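Local structure of nuclear movement protein (Encephalitozoon cuniculi, 2O30) at residues S29-C41 with G52-W65. The protein is of uncharacterised function but probably binds unfolded proteins. The protein carries 1 engineered substitution. Residues are numbered along the deposited sequence; the frame is centred on the assembly and turned at random.
Sequences SAIKIRMVGKKIC and GELLHEVDVSSLWW. Engineered in segment 29-41: Met35 (natural residue Ile).
With CG placed between the backbone N and the carbonyl carbon (chi1 62°), the Trp65 indole presents one face to strand 31-36, where Ile31 lays CG2, anti to its backbone N, over the six-membered ring, while Ile33 reaches the five-membered ring with CD1 at the end of its CG1 branch. Ile33 CD1 sits 3.6 Å from the centroid of the Trp65 five-membered ring and Ile31 CG2 is 3.9 Å from that of the six-membered ring, two CH-pi contacts over the same face. Farther along, the engineered selenomethionine Met35 turns at its last torsion (chi3 61°), bringing CE between Leu54 CD1 and Val58 CG2, while Leu63 CD2 lies against both Met35 CG and Ile33 CG2. These residues join the two sheets of the CS-domain beta sandwich.

At and beyond the type II' turn of Val36 to Lys39, polar bonds take over. Ile40 and Gly52 form an antiparallel hydrogen-bonded pair, and Leu54 N gives a nearly straight bond to Lys38 O (2.8 Å, 174°). The bent chain of Lys38 brings NZ to two carbonyls: Leu54 O at 3.1 Å, approached in the carbonyl plane, and Leu55 O at 3.0 Å, approached from above its plane. Lys39 NZ makes a weak salt bridge with Glu53 OE2 (3.2 Å). One water links Val58 N, by a 2.8 Å bond, to Gly37 O more weakly.

The contact thus changes from an apolar inter-sheet core to a polar hairpin end, where the Lys38 ammonium, with one in-plane bond to Leu54 O and a less well directed one to Leu55 O, would tend to hold 54-55, and the carbonyls probably stabilise its positive charge.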
loop_
_atom_site.group_PDB
_atom_site.type_symbol
_atom_site.label_atom_id
_atom_site.label_comp_id
_atom_site.label_asym_id
_atom_site.label_seq_id
_atom_site.Cartn_x
_atom_site.Cartn_y
_atom_site.Cartn_z
ATOM N N SER A 29 -12.151 1.225 -4.988
ATOM C CA SER A 29 -10.989 0.940 -4.158
ATOM C C SER A 29 -10.323 -0.328 -4.696
ATOM O O SER A 29 -9.506 -0.970 -4.016
ATOM C CB SER A 29 -11.434 0.738 -2.710
ATOM O OG SER A 29 -12.588 -0.085 -2.667
ATOM N N ALA A 30 -10.678 -0.674 -5.933
ATOM C CA ALA A 30 -10.162 -1.855 -6.598
ATOM C C ALA A 30 -8.660 -1.741 -6.861
ATOM O O ALA A 30 -7.953 -2.733 -6.752
ATOM C CB ALA A 30 -10.901 -2.098 -7.910
ATOM N N ILE A 31 -8.194 -0.543 -7.202
ATOM C CA ILE A 31 -6.800 -0.344 -7.608
ATOM C C ILE A 31 -5.989 0.164 -6.428
ATOM O O ILE A 31 -6.230 1.258 -5.921
ATOM C CB ILE A 31 -6.672 0.603 -8.822
ATOM C CG1 ILE A 31 -7.320 -0.060 -10.037
ATOM C CG2 ILE A 31 -5.192 0.937 -9.099
ATOM C CD1 ILE A 31 -7.883 0.898 -11.035
ATOM N N LYS A 32 -5.036 -0.649 -5.989
ATOM C CA LYS A 32 -4.206 -0.290 -4.852
ATOM C C LYS A 32 -2.750 -0.260 -5.295
ATOM O O LYS A 32 -2.236 -1.261 -5.753
ATOM C CB LYS A 32 -4.408 -1.299 -3.725
ATOM C CG LYS A 32 -5.807 -1.214 -3.080
ATOM C CD LYS A 32 -5.926 -2.225 -1.923
ATOM C CE LYS A 32 -7.228 -2.042 -1.114
ATOM N NZ LYS A 32 -7.968 -0.790 -1.462
ATOM N N ILE A 33 -2.105 0.895 -5.157
ATOM C CA ILE A 33 -0.706 1.069 -5.597
ATOM C C ILE A 33 0.086 1.723 -4.461
ATOM O O ILE A 33 -0.326 2.758 -3.922
ATOM C CB ILE A 33 -0.619 1.930 -6.883
ATOM C CG1 ILE A 33 -1.418 1.263 -8.004
ATOM C CG2 ILE A 33 0.847 2.124 -7.311
ATOM C CD1 ILE A 33 -1.651 2.125 -9.257
ATOM N N ARG A 34 1.195 1.096 -4.082
ATOM C CA ARG A 34 2.103 1.641 -3.063
ATOM C C ARG A 34 3.550 1.467 -3.528
ATOM O O ARG A 34 3.927 0.379 -3.941
ATOM C CB ARG A 34 1.938 0.894 -1.741
ATOM C CG ARG A 34 2.883 1.361 -0.624
ATOM C CD ARG A 34 2.644 0.634 0.707
ATOM N NE ARG A 34 3.020 -0.780 0.685
ATOM C CZ ARG A 34 2.179 -1.800 0.855
ATOM N NH1 ARG A 34 0.893 -1.593 1.076
ATOM N NH2 ARG A 34 2.631 -3.046 0.820
HETATM N N MSE A 35 4.349 2.528 -3.424
HETATM C CA MSE A 35 5.782 2.410 -3.570
HETATM C C MSE A 35 6.414 2.995 -2.312
HETATM O O MSE A 35 6.030 4.086 -1.884
HETATM C CB MSE A 35 6.270 3.167 -4.811
HETATM C CG MSE A 35 5.865 2.569 -6.148
HETATM SE SE MSE A 35 6.864 3.306 -7.495
HETATM C CE MSE A 35 8.423 2.749 -6.873
ATOM N N VAL A 36 7.359 2.260 -1.730
ATOM C CA VAL A 36 8.188 2.740 -0.628
ATOM C C VAL A 36 9.627 2.378 -0.979
ATOM O O VAL A 36 9.962 1.190 -1.120
ATOM C CB VAL A 36 7.817 2.088 0.732
ATOM C CG1 VAL A 36 8.681 2.669 1.862
ATOM C CG2 VAL A 36 6.346 2.308 1.036
ATOM N N GLY A 37 10.463 3.398 -1.111
ATOM C CA GLY A 37 11.813 3.196 -1.635
ATOM C C GLY A 37 11.689 2.621 -3.038
ATOM O O GLY A 37 11.048 3.227 -3.909
ATOM N N LYS A 38 12.275 1.442 -3.248
ATOM C CA LYS A 38 12.196 0.760 -4.547
ATOM C C LYS A 38 11.124 -0.315 -4.568
ATOM O O LYS A 38 10.850 -0.885 -5.620
ATOM C CB LYS A 38 13.548 0.145 -4.949
ATOM C CG LYS A 38 14.629 1.171 -5.206
ATOM C CD LYS A 38 15.708 0.604 -6.127
ATOM C CE LYS A 38 16.384 -0.621 -5.551
ATOM N NZ LYS A 38 17.071 -1.425 -6.614
ATOM N N LYS A 39 10.532 -0.590 -3.402
ATOM C CA LYS A 39 9.511 -1.624 -3.242
ATOM C C LYS A 39 8.215 -1.150 -3.875
ATOM O O LYS A 39 7.766 -0.035 -3.637
ATOM C CB LYS A 39 9.282 -1.940 -1.756
ATOM C CG LYS A 39 10.520 -2.435 -0.994
ATOM C CD LYS A 39 10.894 -3.868 -1.371
ATOM C CE LYS A 39 12.193 -4.317 -0.678
ATOM N NZ LYS A 39 12.820 -5.470 -1.408
ATOM N N ILE A 40 7.620 -2.001 -4.695
ATOM C CA ILE A 40 6.397 -1.647 -5.386
ATOM C C ILE A 40 5.361 -2.763 -5.192
ATOM O O ILE A 40 5.665 -3.942 -5.303
ATOM C CB ILE A 40 6.673 -1.388 -6.885
ATOM C CG1 ILE A 40 5.361 -1.109 -7.645
ATOM C CG2 ILE A 40 7.479 -2.548 -7.478
ATOM C CD1 ILE A 40 5.569 -0.807 -9.140
ATOM N N CYS A 41 4.148 -2.354 -4.846
ATOM C CA CYS A 41 3.016 -3.258 -4.695
ATOM C C CYS A 41 1.852 -2.679 -5.487
ATOM O O CYS A 41 1.441 -1.540 -5.249
ATOM C CB CYS A 41 2.616 -3.350 -3.225
ATOM S SG CYS A 41 1.149 -4.391 -3.003
ATOM N N GLY A 52 7.242 -6.448 -5.988
ATOM C CA GLY A 52 8.683 -6.604 -6.144
ATOM C C GLY A 52 9.459 -5.359 -5.834
ATOM O O GLY A 52 9.001 -4.487 -5.092
ATOM N N GLU A 53 10.655 -5.279 -6.407
ATOM C CA GLU A 53 11.532 -4.160 -6.176
ATOM C C GLU A 53 11.972 -3.652 -7.531
ATOM O O GLU A 53 12.410 -4.438 -8.368
ATOM C CB GLU A 53 12.746 -4.610 -5.358
ATOM C CG GLU A 53 13.709 -3.506 -5.016
ATOM C CD GLU A 53 14.632 -3.899 -3.876
ATOM O OE1 GLU A 53 15.364 -4.906 -4.019
ATOM O OE2 GLU A 53 14.612 -3.200 -2.833
ATOM N N LEU A 54 11.833 -2.347 -7.744
ATOM C CA LEU A 54 12.197 -1.736 -9.011
ATOM C C LEU A 54 13.708 -1.848 -9.176
ATOM O O LEU A 54 14.432 -1.866 -8.184
ATOM C CB LEU A 54 11.781 -0.272 -9.044
ATOM C CG LEU A 54 10.272 -0.004 -9.178
ATOM C CD1 LEU A 54 10.046 1.491 -9.363
ATOM C CD2 LEU A 54 9.697 -0.741 -10.355
ATOM N N LEU A 55 14.169 -1.918 -10.419
ATOM C CA LEU A 55 15.600 -2.094 -10.690
ATOM C C LEU A 55 16.462 -0.956 -10.131
ATOM O O LEU A 55 17.571 -1.197 -9.602
ATOM C CB LEU A 55 15.833 -2.253 -12.198
ATOM C CG LEU A 55 17.293 -2.582 -12.575
ATOM C CD1 LEU A 55 17.752 -3.855 -11.906
ATOM C CD2 LEU A 55 17.415 -2.685 -14.069
ATOM N N HIS A 56 15.982 0.279 -10.262
ATOM C CA HIS A 56 16.688 1.456 -9.753
ATOM C C HIS A 56 15.729 2.393 -9.027
ATOM O O HIS A 56 14.502 2.211 -9.069
ATOM C CB HIS A 56 17.374 2.232 -10.881
ATOM C CG HIS A 56 18.342 1.411 -11.676
ATOM N ND1 HIS A 56 19.538 0.964 -11.155
ATOM C CD2 HIS A 56 18.283 0.943 -12.945
ATOM C CE1 HIS A 56 20.178 0.260 -12.074
ATOM N NE2 HIS A 56 19.437 0.229 -13.167
ATOM N N GLU A 57 16.296 3.406 -8.384
ATOM C CA GLU A 57 15.523 4.356 -7.603
ATOM C C GLU A 57 14.613 5.252 -8.442
ATOM O O GLU A 57 14.950 5.670 -9.564
ATOM C CB GLU A 57 16.449 5.174 -6.681
ATOM C CG GLU A 57 16.969 4.313 -5.526
ATOM C CD GLU A 57 17.844 5.058 -4.533
ATOM O OE1 GLU A 57 17.521 6.211 -4.164
ATOM O OE2 GLU A 57 18.858 4.466 -4.102
ATOM N N VAL A 58 13.422 5.506 -7.890
ATOM C CA VAL A 58 12.492 6.457 -8.491
ATOM C C VAL A 58 12.098 7.538 -7.487
ATOM O O VAL A 58 12.286 7.370 -6.279
ATOM C CB VAL A 58 11.225 5.750 -9.030
ATOM C CG1 VAL A 58 11.619 4.774 -10.148
ATOM C CG2 VAL A 58 10.513 5.010 -7.915
ATOM N N ASP A 59 11.581 8.648 -7.998
ATOM C CA ASP A 59 11.009 9.682 -7.154
ATOM C C ASP A 59 9.589 9.244 -6.760
ATOM O O ASP A 59 8.649 9.454 -7.511
ATOM C CB ASP A 59 10.981 11.007 -7.910
ATOM C CG ASP A 59 10.352 12.136 -7.099
ATOM O OD1 ASP A 59 9.944 11.903 -5.942
ATOM O OD2 ASP A 59 10.260 13.257 -7.632
ATOM N N VAL A 60 9.445 8.628 -5.594
ATOM C CA VAL A 60 8.149 8.043 -5.210
ATOM C C VAL A 60 7.024 9.091 -5.195
ATOM O O VAL A 60 5.875 8.784 -5.559
ATOM C CB VAL A 60 8.228 7.216 -3.902
ATOM C CG1 VAL A 60 6.831 6.827 -3.421
ATOM C CG2 VAL A 60 9.051 5.958 -4.125
ATOM N N SER A 61 7.360 10.331 -4.835
ATOM C CA SER A 61 6.380 11.434 -4.856
ATOM C C SER A 61 5.785 11.742 -6.244
ATOM O O SER A 61 4.697 12.316 -6.347
ATOM C CB SER A 61 6.973 12.711 -4.229
ATOM O OG SER A 61 7.839 13.378 -5.133
ATOM N N SER A 62 6.485 11.344 -7.305
ATOM C CA SER A 62 6.062 11.640 -8.669
ATOM C C SER A 62 5.071 10.603 -9.204
ATOM O O SER A 62 4.522 10.778 -10.307
ATOM C CB SER A 62 7.268 11.699 -9.611
ATOM O OG SER A 62 7.773 10.385 -9.855
ATOM N N LEU A 63 4.889 9.533 -8.441
ATOM C CA LEU A 63 4.000 8.412 -8.824
ATOM C C LEU A 63 2.599 8.908 -9.162
ATOM O O LEU A 63 2.002 9.661 -8.397
ATOM C CB LEU A 63 3.923 7.387 -7.693
ATOM C CG LEU A 63 3.052 6.143 -7.887
ATOM C CD1 LEU A 63 3.498 5.394 -9.105
ATOM C CD2 LEU A 63 3.133 5.256 -6.641
ATOM N N TRP A 64 2.095 8.516 -10.326
ATOM C CA TRP A 64 0.760 8.938 -10.753
ATOM C C TRP A 64 0.151 7.790 -11.537
ATOM O O TRP A 64 0.849 6.992 -12.132
ATOM C CB TRP A 64 0.849 10.198 -11.628
ATOM C CG TRP A 64 -0.477 10.693 -12.151
ATOM C CD1 TRP A 64 -0.888 10.724 -13.453
ATOM C CD2 TRP A 64 -1.572 11.189 -11.371
ATOM N NE1 TRP A 64 -2.175 11.220 -13.535
ATOM C CE2 TRP A 64 -2.618 11.506 -12.273
ATOM C CE3 TRP A 64 -1.769 11.405 -10.002
ATOM C CZ2 TRP A 64 -3.851 12.035 -11.840
ATOM C CZ3 TRP A 64 -3.009 11.921 -9.573
ATOM C CH2 TRP A 64 -4.015 12.242 -10.499
ATOM N N TRP A 65 -1.165 7.699 -11.516
ATOM C CA TRP A 65 -1.837 6.710 -12.343
ATOM C C TRP A 65 -3.206 7.223 -12.722
ATOM O O TRP A 65 -3.760 8.086 -12.044
ATOM C CB TRP A 65 -1.940 5.375 -11.639
ATOM C CG TRP A 65 -2.728 5.373 -10.361
ATOM C CD1 TRP A 65 -2.277 5.676 -9.106
ATOM C CD2 TRP A 65 -4.106 5.028 -10.224
ATOM N NE1 TRP A 65 -3.302 5.534 -8.184
ATOM C CE2 TRP A 65 -4.433 5.133 -8.852
ATOM C CE3 TRP A 65 -5.094 4.624 -11.134
ATOM C CZ2 TRP A 65 -5.722 4.870 -8.361
ATOM C CZ3 TRP A 65 -6.380 4.346 -10.644
ATOM C CH2 TRP A 65 -6.677 4.472 -9.266
HETATM O O HOH W 1 12.977 4.645 -5.259
HETATM O O HOH W 2 14.116 -0.036 -1.426
#